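Local coordinates for putative O-acetylhomoserine (Thiol)-lyase (Campylobacter jejuni, PDB 4OC9), which probably uses pyridoxal 5'-phosphate to transfer the aminocarboxypropyl group of O-acetylhomoserine to sulfide or a thiol, at residues 113-117 / 118-122; 246-250 / 251-255; 369-372 / 373-377. All coordinates share one frame; numbering follows the deposited sequence.

Overall arrangement
The three contacts are separate places in one PLP-dependent chain. Contact 1 lies along the later turns of helix 110-119, which packs against strand 101-105 of the seven-stranded sheet. Contact 2 is a surface turn before helix 257-270. Contact 3 leads into strand 375-377 of the five-stranded sheet. Centres of contacts 1 and 2 are about 30 Å apart, and those of 1 and 3 about 27 Å. Contacts 2 and 3 lie on opposite sides of the chain's centre, about 44 Å between centres. Contact 1 touches the second subunit, as does contact 2 through His246, whereas contact 3 meets the third. Leu369 of contact 3 packs on Tyr207, which follows Lys206, the lysine carrying the pyridoxal phosphate.

Contact 1 of 3, residues 113-117 / 118-122; sequences QTLIS and HTLKN
Leu115 and Leu120 pack together in the later part of helix 110-119, the connecting helix of the beta-alpha-beta unit formed with strands 101-105 and 126-130. The helix widens here into a pi-type turn. Leu120 N bonds to Leu115 O at 2.9 Å, five residues back. Thr119 N bonds in the same way to Thr114 O at 3.1 Å. Thr114 O also accepts from His118 N, which comes from the opposite face of the carbonyl plane. The CD1 branch of Leu115 lies 4.1 Å from both CG and CD2 of Leu120. CB of Leu115 points away from 118-122, but with chi1 at 166° the side chain turns back far enough for CD1 to make the contact. Both leucines also pack on helix 84-93, Leu115 on Phe89 and Leu120 on Leu92. Thr119 OG1 turns elsewhere, to Asp269 of the second subunit. Thr114 OG1 has Gln386 as its strongest polar partner. The His118 ring has Ser117 CB over one face. Lys121 is extended, and its CE comes within 3.3 Å of Ser117 O. Ser117 OG bonds to Gln113 O at 2.9 Å from 40° above the carbonyl plane, on the opposite face from Ser117 N.

Contact 2 of 3, residues 246-250 / 251-255; sequences HGLNL and NTLDL
Asn249 holds the backbone of the next residues with two oxygens. Its side-chain OD1 accepts from Asn251 N at 3.0 Å. Its backbone O accepts from Thr252 N, also at 3.0 Å, with the donor well above the carbonyl plane. One residue on, Leu253 N bonds almost straight to Leu250 O at 3.0 Å. The carboxamide of Asn249 can reach Asn251 N because chi1 of -176° swings CG clear of the backbone N of Asn249. The amides of Asn249 and Asn251 lie next to each other, with their planes 27° apart. Leu253 meets two leucines with its two branches. CD1 of Leu253 touches CD2 of Leu250 at 3.6 Å, and CD2 of Leu253 lies 4.2 Å from CD1 of Leu248.

In the second shell, Asn239 is the partner of both amides: its OD1 bonds Asn251 ND2, and its O weakly accepts from Asn249 ND2. Leu250 packs on Phe238 and on Arg261 of helix 257-270. Leu253 O accepts from Lys230 NZ. The turn thus joins the loop at Phe238 to helix 257-270, at the surface of the subunit. The pattern is an Asx turn at Asn249 leading into two overlapping type I turns, which make a short 3-10 segment.

Contact 3 of 3, residues 369-372 / 373-377; sequences LGDS and KSLII
Asp371 and Lys373 are brought together by one straight torsion and two bends. CG of Asp371 lies across from its backbone N (chi1 -175°). The Lys373 chain folds back at chi2 (69°) and chi3 (71°), which returns its amine to the aspartate. Lys373 NZ then forms a salt bridge with Asp371 OD1 at 3.1 Å, although the hydrogen bond within it is weak. The same OD1 accepts a weak bond from Lys373 N at 3.2 Å, the pattern of an Asx turn. A water bridges the pair, 2.8 Å from Asp371 OD2 and 3.0 Å from Lys373 NZ. A second water sits between the carbonyls Asp371 O and Lys373 O, 2.8 Å from Asp371 O. On the apolar side, CD1 of Leu375 lies 4.0 Å from Asp371 CB.

The turn leads into strand 375-377 of the five-stranded sheet and lies at a subunit interface. Ile23 of the third subunit packs on Asp371, Lys373 and Leu375. Glu287 of that subunit makes a salt bridge with Lys373 NZ and hydrogen-bonds Ser372 OG. The buried Lys373 amine is paired with two carboxylates, one from its own chain and one from the third subunit. This setting would probably keep its amine charged. It also makes the local ion pair part of the link between subunits.

Contact 1 of 3, residues 113-117 / 118-122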
ATOM      1  N   GLN D 113      -1.811  18.657  25.322  1.00 20.12           N
ATOM      2  CA  GLN D 113      -1.822  19.777  26.257  1.00 23.67           C
ATOM      3  C   GLN D 113      -1.856  21.085  25.495  1.00 20.89           C
ATOM      4  O   GLN D 113      -2.608  21.993  25.852  1.00 20.54           O
ATOM      5  CB  GLN D 113      -0.629  19.655  27.219  1.00 27.83           C
ATOM      6  CG  GLN D 113      -0.552  20.700  28.303  1.00 27.74           C
ATOM      7  CD  GLN D 113       0.465  20.310  29.350  1.00 30.87           C
ATOM      8  OE1 GLN D 113       1.028  19.210  29.317  1.00 29.96           O
ATOM      9  NE2 GLN D 113       0.689  21.196  30.313  1.00 31.74           N
ATOM     10  N   THR D 114      -1.044  21.169  24.455  1.00 19.10           N
ATOM     11  CA  THR D 114      -0.989  22.360  23.592  1.00 19.90           C
ATOM     12  C   THR D 114      -2.340  22.548  22.889  1.00 19.60           C
ATOM     13  O   THR D 114      -2.882  23.645  22.843  1.00 19.66           O
ATOM     14  CB  THR D 114       0.124  22.246  22.564  1.00 20.56           C
ATOM     15  OG1 THR D 114       1.382  22.192  23.258  1.00 22.07           O
ATOM     16  CG2 THR D 114       0.131  23.422  21.671  1.00 22.67           C
ATOM     17  N   LEU D 115      -2.876  21.465  22.350  1.00 18.66           N
ATOM     18  CA  LEU D 115      -4.193  21.489  21.689  1.00 19.09           C
ATOM     19  C   LEU D 115      -5.264  22.069  22.564  1.00 19.98           C
ATOM     20  O   LEU D 115      -6.002  22.981  22.198  1.00 26.22           O
ATOM     21  CB  LEU D 115      -4.644  20.052  21.349  1.00 17.77           C
ATOM     22  CG  LEU D 115      -6.116  19.881  20.971  1.00 16.55           C
ATOM     23  CD1 LEU D 115      -6.477  20.641  19.718  1.00 17.56           C
ATOM     24  CD2 LEU D 115      -6.496  18.441  20.788  1.00 18.16           C
ATOM     25  N   ILE D 116      -5.350  21.525  23.755  1.00 21.51           N
ATOM     26  CA  ILE D 116      -6.358  21.962  24.709  1.00 23.18           C
ATOM     27  C   ILE D 116      -6.116  23.341  25.339  1.00 23.28           C
ATOM     28  O   ILE D 116      -7.017  24.171  25.315  1.00 23.76           O
ATOM     29  CB  ILE D 116      -6.559  20.906  25.833  1.00 24.17           C
ATOM     30  CG1 ILE D 116      -6.984  19.556  25.221  1.00 25.29           C
ATOM     31  CG2 ILE D 116      -7.610  21.361  26.830  1.00 23.52           C
ATOM     32  CD1 ILE D 116      -7.218  18.439  26.217  1.00 25.24           C
ATOM     33  N   SER D 117      -4.918  23.592  25.874  1.00 23.89           N
ATOM     34  CA  SER D 117      -4.644  24.886  26.541  1.00 22.99           C
ATOM     35  C   SER D 117      -4.346  26.054  25.615  1.00 23.40           C
ATOM     36  O   SER D 117      -4.494  27.196  26.043  1.00 26.29           O
ATOM     37  CB  SER D 117      -3.504  24.780  27.577  1.00 20.76           C
ATOM     38  OG  SER D 117      -2.259  24.607  26.936  1.00 19.98           O
ATOM     39  N   HIS D 118      -3.933  25.808  24.375  1.00 23.28           N
ATOM     40  CA  HIS D 118      -3.657  26.933  23.472  1.00 25.43           C
ATOM     41  C   HIS D 118      -4.466  26.955  22.192  1.00 22.20           C
ATOM     42  O   HIS D 118      -5.205  27.899  21.935  1.00 22.29           O
ATOM     43  CB  HIS D 118      -2.167  27.045  23.112  1.00 28.16           C
ATOM     44  CG  HIS D 118      -1.277  27.255  24.297  1.00 35.04           C
ATOM     45  ND1 HIS D 118      -1.196  28.458  24.968  1.00 36.88           N
ATOM     46  CD2 HIS D 118      -0.378  26.434  24.895  1.00 38.87           C
ATOM     47  CE1 HIS D 118      -0.322  28.354  25.957  1.00 38.53           C
ATOM     48  NE2 HIS D 118       0.197  27.141  25.926  1.00 39.10           N
ATOM     49  N   THR D 119      -4.329  25.917  21.384  1.00 23.45           N
ATOM     50  CA  THR D 119      -5.034  25.848  20.104  1.00 20.64           C
ATOM     51  C   THR D 119      -6.554  25.973  20.149  1.00 19.40           C
ATOM     52  O   THR D 119      -7.133  26.698  19.329  1.00 20.41           O
ATOM     53  CB  THR D 119      -4.640  24.608  19.358  1.00 20.93           C
ATOM     54  OG1 THR D 119      -3.223  24.596  19.248  1.00 22.15           O
ATOM     55  CG2 THR D 119      -5.275  24.605  17.976  1.00 23.02           C
ATOM     56  N   LEU D 120      -7.208  25.329  21.103  1.00 19.74           N
ATOM     57  CA  LEU D 120      -8.671  25.453  21.203  1.00 21.03           C
ATOM     58  C   LEU D 120      -9.169  26.893  21.536  1.00 22.57           C
ATOM     59  O   LEU D 120     -10.356  27.180  21.302  1.00 21.01           O
ATOM     60  CB  LEU D 120      -9.302  24.430  22.145  1.00 20.63           C
ATOM     61  CG  LEU D 120      -9.240  22.966  21.701  1.00 22.90           C
ATOM     62  CD1 LEU D 120      -9.821  22.089  22.778  1.00 22.72           C
ATOM     63  CD2 LEU D 120      -9.981  22.743  20.402  1.00 23.84           C
ATOM     64  N   LYS D 121      -8.309  27.775  22.063  1.00 22.81           N
ATOM     65  CA  LYS D 121      -8.726  29.159  22.351  1.00 27.67           C
ATOM     66  C   LYS D 121      -9.198  29.817  21.064  1.00 26.19           C
ATOM     67  O   LYS D 121     -10.192  30.540  21.058  1.00 22.90           O
ATOM     68  CB  LYS D 121      -7.597  30.022  22.897  1.00 35.18           C
ATOM     69  CG  LYS D 121      -7.139  29.726  24.294  1.00 36.85           C
ATOM     70  CD  LYS D 121      -6.007  30.668  24.659  1.00 39.85           C
ATOM     71  CE  LYS D 121      -5.629  30.328  26.111  1.00 42.78           C
ATOM     72  NZ  LYS D 121      -4.604  31.105  26.860  1.00 46.39           N
ATOM     73  N   ASN D 122      -8.469  29.550  19.976  1.00 24.33           N
ATOM     74  CA  ASN D 122      -8.810  30.087  18.654  1.00 21.37           C
ATOM     75  C   ASN D 122     -10.244  29.802  18.273  1.00 18.99           C
ATOM     76  O   ASN D 122     -10.829  30.517  17.459  1.00 17.41           O
ATOM     77  CB  ASN D 122      -7.885  29.504  17.602  1.00 21.60           C
ATOM     78  CG  ASN D 122      -6.467  30.004  17.757  1.00 22.47           C
ATOM     79  OD1 ASN D 122      -6.243  31.204  17.746  1.00 28.72           O
ATOM     80  ND2 ASN D 122      -5.503  29.099  17.827  1.00 23.05           N
TER

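Contact 2 of 3, residues 246-250 / 251-255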
ATOM      1  N   HIS D 246     -31.310  19.920   7.646  1.00 34.90           N
ATOM      2  CA  HIS D 246     -32.723  20.231   7.523  1.00 38.33           C
ATOM      3  C   HIS D 246     -33.533  19.964   8.778  1.00 39.92           C
ATOM      4  O   HIS D 246     -34.496  19.198   8.760  1.00 35.75           O
ATOM      5  CB  HIS D 246     -33.316  19.509   6.327  1.00 41.49           C
ATOM      6  CG  HIS D 246     -32.745  19.974   5.034  1.00 44.05           C
ATOM      7  ND1 HIS D 246     -33.239  21.076   4.369  1.00 47.29           N
ATOM      8  CD2 HIS D 246     -31.703  19.521   4.300  1.00 44.36           C
ATOM      9  CE1 HIS D 246     -32.540  21.270   3.266  1.00 48.85           C
ATOM     10  NE2 HIS D 246     -31.602  20.341   3.201  1.00 49.45           N
ATOM     11  N   GLY D 247     -33.111  20.600   9.870  1.00 37.32           N
ATOM     12  CA  GLY D 247     -33.785  20.481  11.157  1.00 36.46           C
ATOM     13  C   GLY D 247     -33.663  19.193  11.948  1.00 34.17           C
ATOM     14  O   GLY D 247     -34.259  19.078  13.021  1.00 34.10           O
ATOM     15  N   LEU D 248     -32.917  18.213  11.443  1.00 31.39           N
ATOM     16  CA  LEU D 248     -32.764  16.953  12.167  1.00 28.54           C
ATOM     17  C   LEU D 248     -32.318  17.184  13.595  1.00 27.42           C
ATOM     18  O   LEU D 248     -31.424  17.997  13.853  1.00 20.06           O
ATOM     19  CB  LEU D 248     -31.710  16.079  11.509  1.00 32.77           C
ATOM     20  CG  LEU D 248     -31.387  14.780  12.266  1.00 32.89           C
ATOM     21  CD1 LEU D 248     -32.595  13.851  12.370  1.00 34.36           C
ATOM     22  CD2 LEU D 248     -30.230  14.064  11.571  1.00 35.32           C
ATOM     23  N   ASN D 249     -32.956  16.479  14.528  1.00 28.94           N
ATOM     24  CA  ASN D 249     -32.614  16.594  15.947  1.00 26.95           C
ATOM     25  C   ASN D 249     -32.076  15.233  16.333  1.00 26.76           C
ATOM     26  O   ASN D 249     -32.792  14.230  16.282  1.00 27.54           O
ATOM     27  CB  ASN D 249     -33.814  17.029  16.799  1.00 29.71           C
ATOM     28  CG  ASN D 249     -33.440  17.255  18.258  1.00 32.51           C
ATOM     29  OD1 ASN D 249     -32.555  16.597  18.799  1.00 34.87           O
ATOM     30  ND2 ASN D 249     -34.142  18.172  18.906  1.00 39.61           N
ATOM     31  N   LEU D 250     -30.806  15.201  16.703  1.00 25.56           N
ATOM     32  CA  LEU D 250     -30.147  13.938  17.059  1.00 26.12           C
ATOM     33  C   LEU D 250     -30.784  13.133  18.173  1.00 25.63           C
ATOM     34  O   LEU D 250     -30.723  11.907  18.120  1.00 21.97           O
ATOM     35  CB  LEU D 250     -28.663  14.174  17.365  1.00 26.19           C
ATOM     36  CG  LEU D 250     -27.852  14.698  16.175  1.00 27.55           C
ATOM     37  CD1 LEU D 250     -26.452  15.110  16.572  1.00 26.93           C
ATOM     38  CD2 LEU D 250     -27.825  13.683  15.041  1.00 27.69           C
ATOM     39  N   ASN D 251     -31.436  13.786  19.140  1.00 26.51           N
ATOM     40  CA  ASN D 251     -32.054  13.026  20.232  1.00 29.11           C
ATOM     41  C   ASN D 251     -33.209  12.147  19.753  1.00 35.00           C
ATOM     42  O   ASN D 251     -33.742  11.344  20.508  1.00 42.92           O
ATOM     43  CB  ASN D 251     -32.461  13.894  21.410  1.00 29.01           C
ATOM     44  CG  ASN D 251     -33.584  14.848  21.085  1.00 33.58           C
ATOM     45  OD1 ASN D 251     -34.397  14.587  20.198  1.00 37.00           O
ATOM     46  ND2 ASN D 251     -33.651  15.962  21.821  1.00 28.46           N
ATOM     47  N   THR D 252     -33.582  12.290  18.485  1.00 37.82           N
ATOM     48  CA  THR D 252     -34.653  11.493  17.882  1.00 40.44           C
ATOM     49  C   THR D 252     -34.159  10.169  17.304  1.00 35.81           C
ATOM     50  O   THR D 252     -34.953   9.311  16.934  1.00 31.47           O
ATOM     51  CB  THR D 252     -35.234  12.297  16.699  1.00 45.18           C
ATOM     52  OG1 THR D 252     -35.764  13.516  17.207  1.00 47.12           O
ATOM     53  CG2 THR D 252     -36.316  11.595  15.819  1.00 53.97           C
ATOM     54  N   LEU D 253     -32.841  10.002  17.224  1.00 33.20           N
ATOM     55  CA  LEU D 253     -32.261   8.799  16.618  1.00 30.97           C
ATOM     56  C   LEU D 253     -31.972   7.647  17.523  1.00 29.65           C
ATOM     57  O   LEU D 253     -31.482   7.819  18.624  1.00 28.45           O
ATOM     58  CB  LEU D 253     -30.934   9.174  15.914  1.00 30.51           C
ATOM     59  CG  LEU D 253     -30.969  10.269  14.834  1.00 32.63           C
ATOM     60  CD1 LEU D 253     -29.557  10.574  14.356  1.00 33.57           C
ATOM     61  CD2 LEU D 253     -31.869   9.880  13.667  1.00 31.32           C
ATOM     62  N   ASP D 254     -32.229   6.452  17.015  1.00 31.13           N
ATOM     63  CA  ASP D 254     -31.955   5.255  17.756  1.00 38.28           C
ATOM     64  C   ASP D 254     -30.603   4.725  17.196  1.00 40.96           C
ATOM     65  O   ASP D 254     -30.522   3.679  16.545  1.00 38.84           O
ATOM     66  CB  ASP D 254     -33.093   4.274  17.594  1.00 41.40           C
ATOM     67  CG  ASP D 254     -32.930   3.036  18.466  1.00 46.00           C
ATOM     68  OD1 ASP D 254     -32.060   3.017  19.367  1.00 53.06           O
ATOM     69  OD2 ASP D 254     -33.698   2.081  18.263  1.00 49.60           O
ATOM     70  N   LEU D 255     -29.547   5.501  17.451  1.00 41.61           N
ATOM     71  CA  LEU D 255     -28.183   5.214  17.002  1.00 35.97           C
ATOM     72  C   LEU D 255     -27.211   5.892  17.931  1.00 28.39           C
ATOM     73  O   LEU D 255     -27.586   6.819  18.616  1.00 28.17           O
ATOM     74  CB  LEU D 255     -27.945   5.835  15.622  1.00 31.49           C
ATOM     75  CG  LEU D 255     -28.741   5.387  14.415  1.00 33.41           C
ATOM     76  CD1 LEU D 255     -28.393   6.279  13.236  1.00 34.37           C
ATOM     77  CD2 LEU D 255     -28.469   3.922  14.102  1.00 34.26           C
TER

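Contact 3 of 3, residues 369-372 / 373-377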
ATOM      1  N   LEU D 369       6.407   6.375  20.321  1.00 12.86           N
ATOM      2  CA  LEU D 369       6.399   5.373  21.389  1.00 12.50           C
ATOM      3  C   LEU D 369       5.524   4.205  20.936  1.00 12.56           C
ATOM      4  O   LEU D 369       4.602   4.381  20.124  1.00 11.72           O
ATOM      5  CB  LEU D 369       5.957   5.953  22.731  1.00 12.18           C
ATOM      6  CG  LEU D 369       4.502   6.238  22.967  1.00 13.21           C
ATOM      7  CD1 LEU D 369       3.830   4.955  23.457  1.00 13.93           C
ATOM      8  CD2 LEU D 369       4.375   7.211  24.108  1.00 13.61           C
ATOM      9  N   GLY D 370       5.806   3.032  21.464  1.00 12.53           N
ATOM     10  CA  GLY D 370       5.052   1.865  21.111  1.00 14.02           C
ATOM     11  C   GLY D 370       5.552   1.190  19.848  1.00 14.34           C
ATOM     12  O   GLY D 370       4.842   0.399  19.246  1.00 16.51           O
ATOM     13  N   ASP D 371       6.754   1.530  19.402  1.00 14.99           N
ATOM     14  CA  ASP D 371       7.339   0.907  18.190  1.00 15.31           C
ATOM     15  C   ASP D 371       7.956  -0.420  18.687  1.00 16.18           C
ATOM     16  O   ASP D 371       8.248  -0.606  19.880  1.00 13.16           O
ATOM     17  CB  ASP D 371       8.394   1.857  17.555  1.00 14.81           C
ATOM     18  CG  ASP D 371       8.980   1.356  16.226  1.00 14.20           C
ATOM     19  OD1 ASP D 371       8.805   0.188  15.844  1.00 13.38           O
ATOM     20  OD2 ASP D 371       9.596   2.185  15.512  1.00 14.77           O
ATOM     21  N   SER D 372       8.089  -1.359  17.776  1.00 16.61           N
ATOM     22  CA  SER D 372       8.672  -2.649  18.114  1.00 16.04           C
ATOM     23  C   SER D 372      10.165  -2.442  18.414  1.00 15.81           C
ATOM     24  O   SER D 372      10.792  -3.288  19.077  1.00 16.28           O
ATOM     25  CB  SER D 372       8.448  -3.603  16.976  1.00 16.01           C
ATOM     26  OG  SER D 372       8.913  -2.991  15.790  1.00 17.33           O
ATOM     27  N   LYS D 373      10.729  -1.335  17.908  1.00 14.27           N
ATOM     28  CA  LYS D 373      12.126  -0.994  18.170  1.00 13.55           C
ATOM     29  C   LYS D 373      12.115  -0.053  19.342  1.00 12.57           C
ATOM     30  O   LYS D 373      11.284   0.851  19.413  1.00 11.32           O
ATOM     31  CB  LYS D 373      12.863  -0.326  17.015  1.00 15.14           C
ATOM     32  CG  LYS D 373      13.241  -1.199  15.827  1.00 15.95           C
ATOM     33  CD  LYS D 373      12.077  -1.672  14.990  1.00 17.68           C
ATOM     34  CE  LYS D 373      11.459  -0.535  14.190  1.00 16.95           C
ATOM     35  NZ  LYS D 373      10.271  -1.019  13.428  1.00 17.12           N
ATOM     36  N   SER D 374      13.035  -0.268  20.275  1.00 11.64           N
ATOM     37  CA  SER D 374      13.119   0.573  21.455  1.00 12.64           C
ATOM     38  C   SER D 374      13.512   1.998  21.094  1.00 12.10           C
ATOM     39  O   SER D 374      14.368   2.192  20.255  1.00 13.68           O
ATOM     40  CB  SER D 374      14.067  -0.001  22.501  1.00 12.05           C
ATOM     41  OG  SER D 374      13.560  -1.233  22.965  1.00 13.63           O
ATOM     42  N   LEU D 375      12.903   2.960  21.766  1.00 11.63           N
ATOM     43  CA  LEU D 375      13.174   4.364  21.507  1.00 13.30           C
ATOM     44  C   LEU D 375      13.521   5.174  22.755  1.00 13.22           C
ATOM     45  O   LEU D 375      13.154   4.830  23.894  1.00 13.31           O
ATOM     46  CB  LEU D 375      11.932   5.017  20.911  1.00 13.77           C
ATOM     47  CG  LEU D 375      11.283   4.294  19.735  1.00 13.56           C
ATOM     48  CD1 LEU D 375      10.045   5.040  19.302  1.00 13.71           C
ATOM     49  CD2 LEU D 375      12.241   4.117  18.573  1.00 13.53           C
ATOM     50  N   ILE D 376      14.227   6.276  22.528  1.00 14.35           N
ATOM     51  CA  ILE D 376      14.654   7.146  23.625  1.00 15.48           C
ATOM     52  C   ILE D 376      14.551   8.599  23.265  1.00 15.70           C
ATOM     53  O   ILE D 376      14.718   8.957  22.120  1.00 18.75           O
ATOM     54  CB  ILE D 376      16.099   6.798  24.053  1.00 16.73           C
ATOM     55  CG1 ILE D 376      16.549   7.683  25.225  1.00 17.82           C
ATOM     56  CG2 ILE D 376      17.072   6.939  22.899  1.00 15.56           C
ATOM     57  CD1 ILE D 376      17.855   7.266  25.889  1.00 16.73           C
ATOM     58  N   ILE D 377      14.268   9.418  24.259  1.00 18.03           N
ATOM     59  CA  ILE D 377      14.155  10.853  24.105  1.00 19.44           C
ATOM     60  C   ILE D 377      14.279  11.614  25.430  1.00 18.80           C
ATOM     61  O   ILE D 377      14.095  11.048  26.490  1.00 16.29           O
ATOM     62  CB  ILE D 377      12.810  11.227  23.517  1.00 20.78           C
ATOM     63  CG1 ILE D 377      13.023  12.607  22.816  1.00 21.19           C
ATOM     64  CG2 ILE D 377      11.715  11.041  24.621  1.00 21.56           C
ATOM     65  CD1 ILE D 377      12.141  12.749  21.621  1.00 24.71           C
TER
HETATM   66  O   HOH W   1       9.548   1.484  21.133  1.00  4.89           O
HETATM   67  O   HOH W   2       9.257   1.679  12.750  1.00 14.75           O